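Glycosyl hydrolase 25 (Streptococcus pneumoniae, PDB 4FF5) is a family 25 glycosyl hydrolase, probably cleaving cell-wall peptidoglycan as its lysozyme relatives do, and a virulence factor participating in host-cell invasion. Local coordinates at residues P148-L153 with K200-W205; Y121-G126 with D154-T159; V80-G85 with K102-H107; N67-S72 with Q112-P117. One frame throughout, in Å; residues are numbered along the deposited sequence.

Contact 1 (P148-L153 with K200-W205)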
# COMPACT_ATOMS: atom_id res chain seq x y z
N PRO A 148 -0.06 1.35 -11.90
CA PRO A 148 -0.42 1.82 -10.56
C PRO A 148 0.21 3.18 -10.25
O PRO A 148 1.26 3.53 -10.80
CB PRO A 148 0.14 0.72 -9.65
CG PRO A 148 1.26 0.11 -10.42
CD PRO A 148 0.84 0.18 -11.86
N SER A 149 -0.45 3.95 -9.39
CA SER A 149 0.01 5.30 -9.05
C SER A 149 1.28 5.31 -8.19
O SER A 149 1.94 6.34 -8.09
CB SER A 149 -1.11 6.07 -8.35
OG SER A 149 -1.28 5.60 -7.01
N TYR A 150 1.59 4.19 -7.54
CA TYR A 150 2.72 4.10 -6.63
C TYR A 150 3.00 2.63 -6.35
O TYR A 150 2.09 1.80 -6.40
CB TYR A 150 2.40 4.82 -5.32
CG TYR A 150 3.44 5.84 -4.88
CD1 TYR A 150 3.29 7.18 -5.22
CD2 TYR A 150 4.55 5.46 -4.13
CE1 TYR A 150 4.24 8.13 -4.83
CE2 TYR A 150 5.50 6.39 -3.73
CZ TYR A 150 5.33 7.73 -4.08
OH TYR A 150 6.27 8.67 -3.70
N TYR A 151 4.24 2.30 -6.04
CA TYR A 151 4.59 0.96 -5.59
C TYR A 151 5.07 1.06 -4.15
O TYR A 151 5.94 1.87 -3.86
CB TYR A 151 5.72 0.42 -6.44
CG TYR A 151 5.37 0.17 -7.88
CD1 TYR A 151 5.41 1.20 -8.83
CD2 TYR A 151 5.03 -1.11 -8.30
CE1 TYR A 151 5.09 0.95 -10.17
CE2 TYR A 151 4.71 -1.37 -9.63
CZ TYR A 151 4.75 -0.35 -10.56
OH TYR A 151 4.42 -0.66 -11.88
N TRP A 152 4.51 0.25 -3.27
CA TRP A 152 4.87 0.29 -1.84
C TRP A 152 5.48 -1.00 -1.35
O TRP A 152 4.98 -2.10 -1.66
CB TRP A 152 3.61 0.59 -1.01
CG TRP A 152 3.06 1.98 -1.19
CD1 TRP A 152 2.03 2.39 -2.03
CD2 TRP A 152 3.49 3.20 -0.50
NE1 TRP A 152 1.80 3.73 -1.90
CE2 TRP A 152 2.65 4.28 -1.00
CE3 TRP A 152 4.47 3.49 0.47
CZ2 TRP A 152 2.77 5.60 -0.55
CZ3 TRP A 152 4.60 4.82 0.90
CH2 TRP A 152 3.76 5.84 0.42
N LEU A 153 6.54 -0.87 -0.54
CA LEU A 153 7.17 -2.00 0.12
C LEU A 153 6.64 -2.06 1.54
O LEU A 153 6.89 -1.15 2.33
CB LEU A 153 8.70 -1.80 0.18
CG LEU A 153 9.48 -2.27 -1.07
CD1 LEU A 153 9.12 -1.44 -2.30
CD2 LEU A 153 10.97 -2.26 -0.78
N LYS A 200 16.15 6.72 0.49
CA LYS A 200 16.06 6.52 -0.96
C LYS A 200 14.65 6.29 -1.51
O LYS A 200 14.44 6.30 -2.74
CB LYS A 200 17.00 5.41 -1.40
CG LYS A 200 18.45 5.67 -1.04
CD LYS A 200 19.37 4.97 -2.01
CE LYS A 200 20.11 3.83 -1.36
NZ LYS A 200 21.25 3.49 -2.27
N PHE A 201 13.68 6.08 -0.61
CA PHE A 201 12.29 5.94 -1.02
C PHE A 201 11.71 7.31 -1.32
O PHE A 201 12.22 8.33 -0.84
CB PHE A 201 11.47 5.20 0.05
CG PHE A 201 11.88 3.78 0.21
CD1 PHE A 201 12.90 3.42 1.09
CD2 PHE A 201 11.26 2.78 -0.55
CE1 PHE A 201 13.31 2.09 1.21
CE2 PHE A 201 11.67 1.46 -0.42
CZ PHE A 201 12.69 1.11 0.44
N THR A 202 10.64 7.34 -2.11
CA THR A 202 10.02 8.60 -2.53
C THR A 202 8.86 9.02 -1.62
O THR A 202 8.38 10.17 -1.67
CB THR A 202 9.57 8.58 -4.02
OG1 THR A 202 8.65 7.50 -4.24
CG2 THR A 202 10.76 8.41 -4.97
N SER A 203 8.43 8.10 -0.76
CA SER A 203 7.42 8.38 0.26
C SER A 203 7.50 7.37 1.41
O SER A 203 8.06 6.28 1.26
CB SER A 203 6.02 8.34 -0.35
OG SER A 203 5.03 8.75 0.59
N VAL A 204 6.92 7.74 2.55
CA VAL A 204 6.89 6.88 3.73
C VAL A 204 5.46 6.77 4.22
O VAL A 204 4.71 7.76 4.29
CB VAL A 204 7.85 7.36 4.85
CG1 VAL A 204 7.79 6.41 6.04
CG2 VAL A 204 9.29 7.45 4.31
N TRP A 205 5.07 5.54 4.58
CA TRP A 205 3.73 5.25 5.02
C TRP A 205 3.88 4.53 6.33
O TRP A 205 4.68 3.58 6.42
CB TRP A 205 3.13 4.38 3.93
CG TRP A 205 1.79 3.77 4.17
CD1 TRP A 205 0.80 4.12 5.10
CD2 TRP A 205 1.23 2.68 3.39
NE1 TRP A 205 -0.31 3.32 4.94
CE2 TRP A 205 -0.10 2.40 3.95
CE3 TRP A 205 1.70 1.89 2.34
CZ2 TRP A 205 -0.93 1.41 3.44
CZ3 TRP A 205 0.86 0.87 1.85
CH2 TRP A 205 -0.41 0.64 2.39
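The indole of Trp152 is sandwiched: Trp205 CE3 lies over one face, 3.5 Å above the plane and toward its rim, while Tyr150 CD2 of its own segment lies over the opposite face. Trp205 presents its edge to Trp152, with the planes 71° apart and 5.0 Å between the centroids of the Trp152 five-membered and Trp205 six-membered rings, so this is a T-shaped pair. The first torsion of Trp205, which sets CG anti to the backbone N (173°), lets CB pack against the far rim of the other indole, 3.4 Å from Trp152 CZ3. At the Trp152 edge, Ser203 OG comes within 3.2 Å of CH2; its hydrogen bond goes to Asp227. Farther out, Tyr150 OH and Thr202 OG1 share a hydrogen bond of 2.7 Å, and Leu153 CD2 meets the edge of the Phe201 ring, 3.8 Å from CE2.

The axes of strands 151-153 and 203-205 pass 8.7 Å apart at 55°, too far for pairing; strand 182-186 lies between them in the TIM-barrel sheet. Side chains therefore do most of the bridging. Chemically the contact is a T-shaped aromatic pair with polar anchors: Trp205 NE1 is bound to Asn247 and its ring also meets Tyr185, which should limit rotation of the indole, while the hydroxyl of the buried Tyr150 is hydrogen-bonded to Thr202 OG1.

Contact 2 (Y121-G126 with D154-T159)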
# COMPACT_ATOMS: atom_id res chain seq x y z
N TYR A 121 0.99 -2.66 -3.34
CA TYR A 121 2.02 -2.99 -2.36
C TYR A 121 2.45 -4.46 -2.37
O TYR A 121 1.71 -5.33 -2.82
CB TYR A 121 1.63 -2.54 -0.92
CG TYR A 121 0.67 -3.43 -0.11
CD1 TYR A 121 1.16 -4.42 0.74
CD2 TYR A 121 -0.72 -3.20 -0.13
CE1 TYR A 121 0.31 -5.21 1.50
CE2 TYR A 121 -1.58 -3.95 0.66
CZ TYR A 121 -1.06 -4.96 1.45
OH TYR A 121 -1.91 -5.69 2.22
N ALA A 122 3.63 -4.72 -1.84
CA ALA A 122 4.15 -6.08 -1.67
C ALA A 122 4.65 -6.25 -0.26
O ALA A 122 5.36 -5.39 0.24
CB ALA A 122 5.28 -6.34 -2.67
N TYR A 123 4.32 -7.39 0.36
CA TYR A 123 4.84 -7.73 1.69
C TYR A 123 6.25 -8.27 1.48
O TYR A 123 6.43 -9.29 0.82
CB TYR A 123 3.92 -8.79 2.32
CG TYR A 123 4.24 -9.23 3.73
CD1 TYR A 123 3.79 -8.46 4.82
CD2 TYR A 123 4.90 -10.43 4.00
CE1 TYR A 123 4.03 -8.85 6.12
CE2 TYR A 123 5.17 -10.82 5.31
CZ TYR A 123 4.72 -10.02 6.37
OH TYR A 123 4.93 -10.33 7.69
N VAL A 124 7.24 -7.54 2.00
CA VAL A 124 8.66 -7.81 1.72
C VAL A 124 9.13 -8.86 2.71
O VAL A 124 9.13 -8.63 3.91
CB VAL A 124 9.50 -6.51 1.83
CG1 VAL A 124 10.99 -6.80 1.69
CG2 VAL A 124 9.07 -5.50 0.78
N ALA A 125 9.52 -10.03 2.22
CA ALA A 125 9.86 -11.12 3.12
C ALA A 125 10.95 -12.06 2.58
O ALA A 125 11.11 -13.16 3.09
CB ALA A 125 8.61 -11.90 3.49
N GLY A 126 11.71 -11.61 1.58
CA GLY A 126 12.87 -12.40 1.06
C GLY A 126 13.87 -12.75 2.15
O GLY A 126 14.11 -11.95 3.06
N ASP A 154 5.88 -3.11 1.84
CA ASP A 154 5.33 -3.32 3.18
C ASP A 154 6.36 -4.11 3.98
O ASP A 154 6.55 -5.31 3.76
CB ASP A 154 3.96 -4.03 3.09
CG ASP A 154 3.49 -4.61 4.42
OD1 ASP A 154 4.12 -4.38 5.47
OD2 ASP A 154 2.50 -5.35 4.42
N VAL A 155 7.05 -3.43 4.90
CA VAL A 155 8.14 -4.03 5.65
C VAL A 155 7.70 -4.23 7.10
O VAL A 155 7.42 -3.24 7.80
CB VAL A 155 9.40 -3.13 5.61
CG1 VAL A 155 10.53 -3.74 6.42
CG2 VAL A 155 9.83 -2.93 4.16
N GLU A 156 7.61 -5.46 7.57
CA GLU A 156 7.23 -5.60 8.98
C GLU A 156 7.79 -6.76 9.78
O GLU A 156 7.58 -6.82 10.99
CB GLU A 156 5.73 -5.52 9.16
CG GLU A 156 4.94 -6.52 8.36
CD GLU A 156 3.44 -6.15 8.37
OE1 GLU A 156 2.75 -6.70 9.22
OE2 GLU A 156 2.95 -5.33 7.55
N ASP A 157 8.48 -7.67 9.14
CA ASP A 157 9.32 -8.53 9.97
C ASP A 157 10.66 -8.85 9.39
O ASP A 157 10.90 -8.73 8.17
CB ASP A 157 8.57 -9.76 10.47
CG ASP A 157 7.69 -10.34 9.43
OD1 ASP A 157 6.52 -10.64 9.78
OD2 ASP A 157 8.17 -10.43 8.27
N LYS A 158 11.57 -9.21 10.29
CA LYS A 158 12.96 -9.39 9.94
C LYS A 158 13.12 -10.75 9.29
O LYS A 158 13.01 -11.78 9.97
CB LYS A 158 13.85 -9.28 11.18
CG LYS A 158 15.33 -9.24 10.82
CD LYS A 158 16.22 -9.57 12.00
CE LYS A 158 16.65 -11.02 11.97
NZ LYS A 158 17.63 -11.29 13.07
N THR A 159 13.35 -10.75 7.99
CA THR A 159 13.46 -12.01 7.24
C THR A 159 14.88 -12.24 6.75
O THR A 159 15.18 -13.28 6.13
CB THR A 159 12.49 -12.03 6.04
OG1 THR A 159 12.69 -10.85 5.25
CG2 THR A 159 11.07 -12.09 6.53
O HOH W 1 3.31 -9.65 9.43
O HOH W 2 9.11 -7.36 6.27
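Tyr123 swings its ring along the acidic segment 154-159: with CG anti to the backbone N (chi1 -177°), the phenol runs past three carboxylates in turn. Its CD1 edge meets Asp154 OD2 at 3.4 Å, almost in the ring plane, with the carboxylate turned 84° to the ring. Farther out, CE1 touches Glu156 CG at 3.4 Å. The hydroxyl ends 2.6 Å from Asp157 OD1, and a water joins Tyr123 OH to Glu156 OE1. Tyr121 lies alongside Asp154 and points the same way, its CD1 3.7 Å from Asp154 CB. Glu156 tucks CG between its backbone N and carbonyl carbon (chi1 56°), then runs out extended, bringing OE1 to the edge of the Tyr123 ring, near its plane.

The backbones pair in parallel: Asp154 N donates to Ala122 O (2.8 Å), and Val124 N to Asp154 O in a nearly straight bond (2.9 Å). Farther along, a second water links Val124 O, Glu156 N and Asp157 O, and Thr159 OG1 donates to Gly126 O (2.8 Å) from above the carbonyl plane.

Asp154-Val155-Glu156 fits the Asp-X-Glu signature of family 25, so this C-terminal mouth of the barrel is probably the active site. The acids cluster, with the edge of Tyr123 and the ring of Tyr121 beside Asp154, and Asp154 OD1 2.6 Å from Glu156 OE2, a close acid pair consistent with a family 25 active site.

Contact 3 (V80-G85 with K102-H107). With EDO (1,2-ethanediol), chain C.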
# COMPACT_ATOMS: atom_id res chain seq x y z
N VAL A 80 -3.50 -1.62 -3.19
CA VAL A 80 -3.90 -3.04 -3.36
C VAL A 80 -2.69 -3.99 -3.25
O VAL A 80 -1.65 -3.74 -3.86
CB VAL A 80 -4.61 -3.23 -4.74
CG1 VAL A 80 -4.89 -4.71 -5.04
CG2 VAL A 80 -5.93 -2.46 -4.76
N ARG A 81 -2.82 -5.08 -2.49
CA ARG A 81 -1.72 -6.03 -2.35
C ARG A 81 -1.59 -6.88 -3.60
O ARG A 81 -2.57 -7.45 -4.06
CB ARG A 81 -1.93 -6.96 -1.17
CG ARG A 81 -0.66 -7.72 -0.84
CD ARG A 81 -0.86 -8.67 0.34
NE ARG A 81 -1.64 -9.86 -0.03
CZ ARG A 81 -1.79 -10.93 0.76
NH1 ARG A 81 -1.20 -10.96 1.95
NH2 ARG A 81 -2.52 -11.97 0.37
N VAL A 82 -0.37 -6.95 -4.14
CA VAL A 82 -0.10 -7.79 -5.33
C VAL A 82 0.77 -9.01 -4.97
O VAL A 82 0.60 -10.12 -5.52
CB VAL A 82 0.52 -6.91 -6.46
CG1 VAL A 82 0.95 -7.72 -7.68
CG2 VAL A 82 -0.50 -5.86 -6.89
N HIS A 83 1.69 -8.83 -4.03
CA HIS A 83 2.58 -9.91 -3.65
C HIS A 83 2.73 -10.01 -2.16
O HIS A 83 2.83 -9.00 -1.46
CB HIS A 83 3.94 -9.65 -4.30
CG HIS A 83 4.86 -10.85 -4.33
ND1 HIS A 83 5.84 -11.03 -3.43
CD2 HIS A 83 4.91 -11.94 -5.19
CE1 HIS A 83 6.50 -12.16 -3.70
NE2 HIS A 83 5.93 -12.73 -4.77
N SER A 84 2.72 -11.24 -1.64
CA SER A 84 3.40 -11.47 -0.36
C SER A 84 4.61 -12.39 -0.47
O SER A 84 4.55 -13.47 -1.08
CB SER A 84 2.46 -12.00 0.69
OG SER A 84 3.26 -12.42 1.78
N GLY A 85 5.70 -12.01 0.17
CA GLY A 85 6.87 -12.85 0.15
C GLY A 85 6.75 -13.96 1.17
O GLY A 85 7.74 -14.61 1.49
N LYS A 102 -4.43 -13.43 -4.54
CA LYS A 102 -5.56 -14.04 -5.28
C LYS A 102 -6.67 -13.07 -5.73
O LYS A 102 -7.53 -13.46 -6.52
CB LYS A 102 -6.14 -15.23 -4.49
CG LYS A 102 -5.24 -16.45 -4.54
CD LYS A 102 -5.84 -17.62 -3.76
CE LYS A 102 -5.00 -18.86 -3.95
NZ LYS A 102 -5.53 -19.94 -3.08
N ALA A 103 -6.65 -11.82 -5.25
CA ALA A 103 -7.70 -10.86 -5.59
C ALA A 103 -7.25 -9.61 -6.35
O ALA A 103 -8.10 -8.85 -6.81
CB ALA A 103 -8.48 -10.45 -4.33
N TYR A 104 -5.94 -9.39 -6.49
CA TYR A 104 -5.45 -8.08 -6.94
C TYR A 104 -6.02 -7.60 -8.29
O TYR A 104 -6.33 -6.42 -8.44
CB TYR A 104 -3.91 -7.99 -6.92
CG TYR A 104 -3.24 -8.62 -8.12
CD1 TYR A 104 -2.81 -7.84 -9.19
CD2 TYR A 104 -3.05 -10.00 -8.19
CE1 TYR A 104 -2.20 -8.41 -10.31
CE2 TYR A 104 -2.45 -10.58 -9.29
CZ TYR A 104 -2.02 -9.80 -10.34
OH TYR A 104 -1.43 -10.41 -11.43
N LYS A 105 -6.20 -8.50 -9.25
CA LYS A 105 -6.72 -8.09 -10.57
C LYS A 105 -8.11 -7.50 -10.43
O LYS A 105 -8.43 -6.46 -11.03
CB LYS A 105 -6.76 -9.26 -11.55
CG LYS A 105 -5.42 -9.90 -11.87
CD LYS A 105 -5.62 -10.98 -12.93
CE LYS A 105 -4.29 -11.40 -13.52
NZ LYS A 105 -4.43 -12.60 -14.41
N SER A 106 -8.94 -8.17 -9.62
CA SER A 106 -10.28 -7.67 -9.30
C SER A 106 -10.31 -6.32 -8.60
O SER A 106 -11.03 -5.39 -9.00
CB SER A 106 -11.03 -8.69 -8.46
OG SER A 106 -11.41 -9.79 -9.26
N HIS A 107 -9.53 -6.20 -7.52
CA HIS A 107 -9.51 -4.94 -6.78
C HIS A 107 -9.02 -3.81 -7.66
O HIS A 107 -9.62 -2.74 -7.65
CB HIS A 107 -8.64 -5.04 -5.54
CG HIS A 107 -9.19 -5.93 -4.45
ND1 HIS A 107 -10.53 -6.09 -4.24
CD2 HIS A 107 -8.54 -6.69 -3.49
CE1 HIS A 107 -10.70 -6.92 -3.19
NE2 HIS A 107 -9.48 -7.29 -2.73
C1 EDO C . -3.25 -23.44 -3.07
O1 EDO C . -3.18 -22.04 -3.40
C2 EDO C . -4.51 -23.74 -2.29
O2 EDO C . -5.54 -22.75 -2.51
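Val82 rests CG1 over one face of the Tyr104 ring, 4.2 Å from the centroid and 15° off the normal, a CH-pi contact, while its other methyl, CG2, reaches CD1 of the same ring at 3.8 Å. Val80 fills the adjoining space: CG1 packs on Tyr104 CB at 3.9 Å and on His107 CB at 3.8 Å. Between the two valines the backbone comes close, Arg81 O lying 3.2 Å from Tyr104 CB.

In the next shell, Lys105 CG covers the opposite face of Tyr104, whose first torsion, placing its CG between the backbone N and carbonyl carbon (chi1 81°), puts one face of the ring against Val82. His107 is held at both nitrogens, ND1 by Tyr68 OH and NE2 by Ser58 O. Arg81 makes a salt bridge with Asp101, whose other oxygen binds Ala103 N just ahead of the helix. Lys102 NZ, which also bonds to Asn92 O, donates to O1 of a 1,2-ethanediol, probably from the crystallisation liquor, and weakly to its O2.

The contact thus packs the helix of the beta-alpha-beta crossover 77-84, 104-112, 118-123 on its first strand. Helix 129-143 touches both Val82 and Tyr104 through Ala142, and strand 118-123 flanks the valines.

Contact 4 (N67-S72 with Q112-P117)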
# COMPACT_ATOMS: atom_id res chain seq x y z
N ASN A 67 -19.21 -4.29 -2.71
CA ASN A 67 -20.01 -3.49 -3.61
C ASN A 67 -19.13 -2.35 -4.13
O ASN A 67 -19.03 -1.29 -3.50
CB ASN A 67 -21.29 -2.97 -2.91
CG ASN A 67 -22.18 -2.16 -3.82
OD1 ASN A 67 -21.79 -1.81 -4.92
ND2 ASN A 67 -23.39 -1.83 -3.34
N TYR A 68 -18.46 -2.57 -5.27
CA TYR A 68 -17.47 -1.58 -5.73
C TYR A 68 -18.09 -0.23 -6.06
O TYR A 68 -17.49 0.81 -5.78
CB TYR A 68 -16.63 -2.08 -6.89
CG TYR A 68 -15.63 -3.16 -6.52
CD1 TYR A 68 -14.38 -2.84 -5.95
CD2 TYR A 68 -15.92 -4.52 -6.76
CE1 TYR A 68 -13.46 -3.84 -5.63
CE2 TYR A 68 -15.01 -5.52 -6.45
CZ TYR A 68 -13.78 -5.18 -5.87
OH TYR A 68 -12.90 -6.19 -5.57
N ASP A 69 -19.31 -0.24 -6.63
CA ASP A 69 -20.08 1.00 -6.84
C ASP A 69 -20.16 1.83 -5.57
O ASP A 69 -19.86 3.03 -5.59
CB ASP A 69 -21.50 0.69 -7.37
CG ASP A 69 -21.50 0.17 -8.79
OD1 ASP A 69 -20.50 0.36 -9.51
OD2 ASP A 69 -22.52 -0.43 -9.22
N ALA A 70 -20.57 1.21 -4.47
CA ALA A 70 -20.71 1.92 -3.20
C ALA A 70 -19.35 2.32 -2.63
O ALA A 70 -19.15 3.45 -2.16
CB ALA A 70 -21.48 1.07 -2.19
N LEU A 71 -18.40 1.39 -2.68
CA LEU A 71 -17.09 1.63 -2.05
C LEU A 71 -16.35 2.79 -2.70
O LEU A 71 -15.77 3.62 -2.00
CB LEU A 71 -16.27 0.33 -2.03
CG LEU A 71 -15.07 0.26 -1.05
CD1 LEU A 71 -15.50 -0.15 0.35
CD2 LEU A 71 -14.02 -0.71 -1.56
N SER A 72 -16.37 2.86 -4.03
CA SER A 72 -15.60 3.87 -4.79
C SER A 72 -16.02 5.32 -4.53
O SER A 72 -15.19 6.24 -4.64
CB SER A 72 -15.65 3.58 -6.30
OG SER A 72 -16.96 3.79 -6.80
N GLN A 112 -10.32 0.98 -10.69
CA GLN A 112 -9.86 1.86 -11.77
C GLN A 112 -11.00 2.23 -12.73
O GLN A 112 -11.07 3.36 -13.20
CB GLN A 112 -8.70 1.24 -12.54
CG GLN A 112 -7.40 1.32 -11.77
CD GLN A 112 -6.21 0.86 -12.56
OE1 GLN A 112 -6.32 0.02 -13.47
NE2 GLN A 112 -5.05 1.39 -12.23
N LYS A 113 -11.88 1.26 -12.99
CA LYS A 113 -13.01 1.49 -13.90
C LYS A 113 -13.97 2.51 -13.30
O LYS A 113 -14.72 3.15 -14.03
CB LYS A 113 -13.72 0.19 -14.24
CG LYS A 113 -14.60 -0.37 -13.13
N ARG A 114 -13.90 2.70 -11.99
CA ARG A 114 -14.74 3.68 -11.30
C ARG A 114 -13.96 4.95 -10.95
O ARG A 114 -14.36 5.74 -10.09
CB ARG A 114 -15.41 3.04 -10.08
CG ARG A 114 -16.39 1.93 -10.45
CD ARG A 114 -16.78 1.07 -9.26
NE ARG A 114 -17.85 0.11 -9.57
CZ ARG A 114 -17.65 -1.07 -10.14
NH1 ARG A 114 -16.43 -1.47 -10.48
NH2 ARG A 114 -18.68 -1.88 -10.38
N ASN A 115 -12.85 5.16 -11.68
CA ASN A 115 -12.04 6.37 -11.62
C ASN A 115 -11.31 6.59 -10.29
O ASN A 115 -10.83 7.68 -10.03
CB ASN A 115 -12.85 7.62 -12.00
CG ASN A 115 -12.99 7.81 -13.50
OD1 ASN A 115 -12.71 6.90 -14.28
ND2 ASN A 115 -13.45 8.99 -13.92
N VAL A 116 -11.24 5.55 -9.45
CA VAL A 116 -10.46 5.61 -8.21
C VAL A 116 -8.99 5.40 -8.55
O VAL A 116 -8.66 4.47 -9.31
CB VAL A 116 -10.87 4.52 -7.18
CG1 VAL A 116 -10.07 4.64 -5.88
CG2 VAL A 116 -12.36 4.56 -6.90
N PRO A 117 -8.10 6.25 -8.02
CA PRO A 117 -6.70 5.96 -8.27
C PRO A 117 -6.22 4.83 -7.33
O PRO A 117 -6.62 4.76 -6.16
CB PRO A 117 -6.02 7.29 -8.00
CG PRO A 117 -6.88 7.96 -6.99
CD PRO A 117 -8.28 7.51 -7.27
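Arg114 reaches across to helix 68-73 with its guanidinium laid over the CB of Tyr68, not stacked on its ring: Tyr68 CB sits 3.5 Å above the plane, over its centre. The same group turns its edge to Asp69. There NE donates to Asp69 OD1 at 2.7 Å with an N-H...O angle of 156°, the acceptor lying almost in the guanidinium plane but met on the anti side of the carboxylate. NH2 adds a weak second bond to the same OD1 at 3.0 Å, so one oxygen takes both donors of the salt bridge. The two planes are 47° apart.

The arginine chain is extended from CG to NE, carrying CD past Ser72, 3.7 Å from its OG; the turn about CD-NE (chi4 83°) then sets the guanidinium plane across that run. Val116 CG2 presses on Ser72 CB at 3.5 Å, a tight carbon contact that brings the loop against helix 68-73.

Asn67 is the N-cap of helix 68-73, its OD1 accepting from Ala70 N. Asn115, with positive phi, is the C-prime residue of the Schellman motif that ends helix 104-112. The loop 112-117 leads into strand 118-123, so the contact sits at the N-terminal end of the barrel strands, away from the probable active site. Arg114 NH1 also salt-bridges Glu110, so its charge is probably balanced by both carboxylates. The chemistry is thus a salt bridge joining helix 68-73 to the loop, its cation covered on one face by Tyr68 CB, beside a close carbon contact between Ser72 CB and Val116 CG2.

Overall arrangement
Contacts 1, 2 and 3 all draw on one barrel sheet. Contacts 1 and 2 share strand 151-155 and have centres about 14 Å apart; Trp152 O and Ala122 N, 3.0 Å apart, probably bond between them. Contact 3 joins contact 2 through neighbouring strands, with a probable bond of 2.9 Å from Tyr123 N to His83 O. Contact 4 connects to contact 3 by the His107 ND1 to Tyr68 OH link (2.7 Å), linking two helices outside the sheet. Contact 2 carries the likely active-site acids; contact 4, about 28 Å from it between centres, lies on the opposite side of the chain's centre, far from that site.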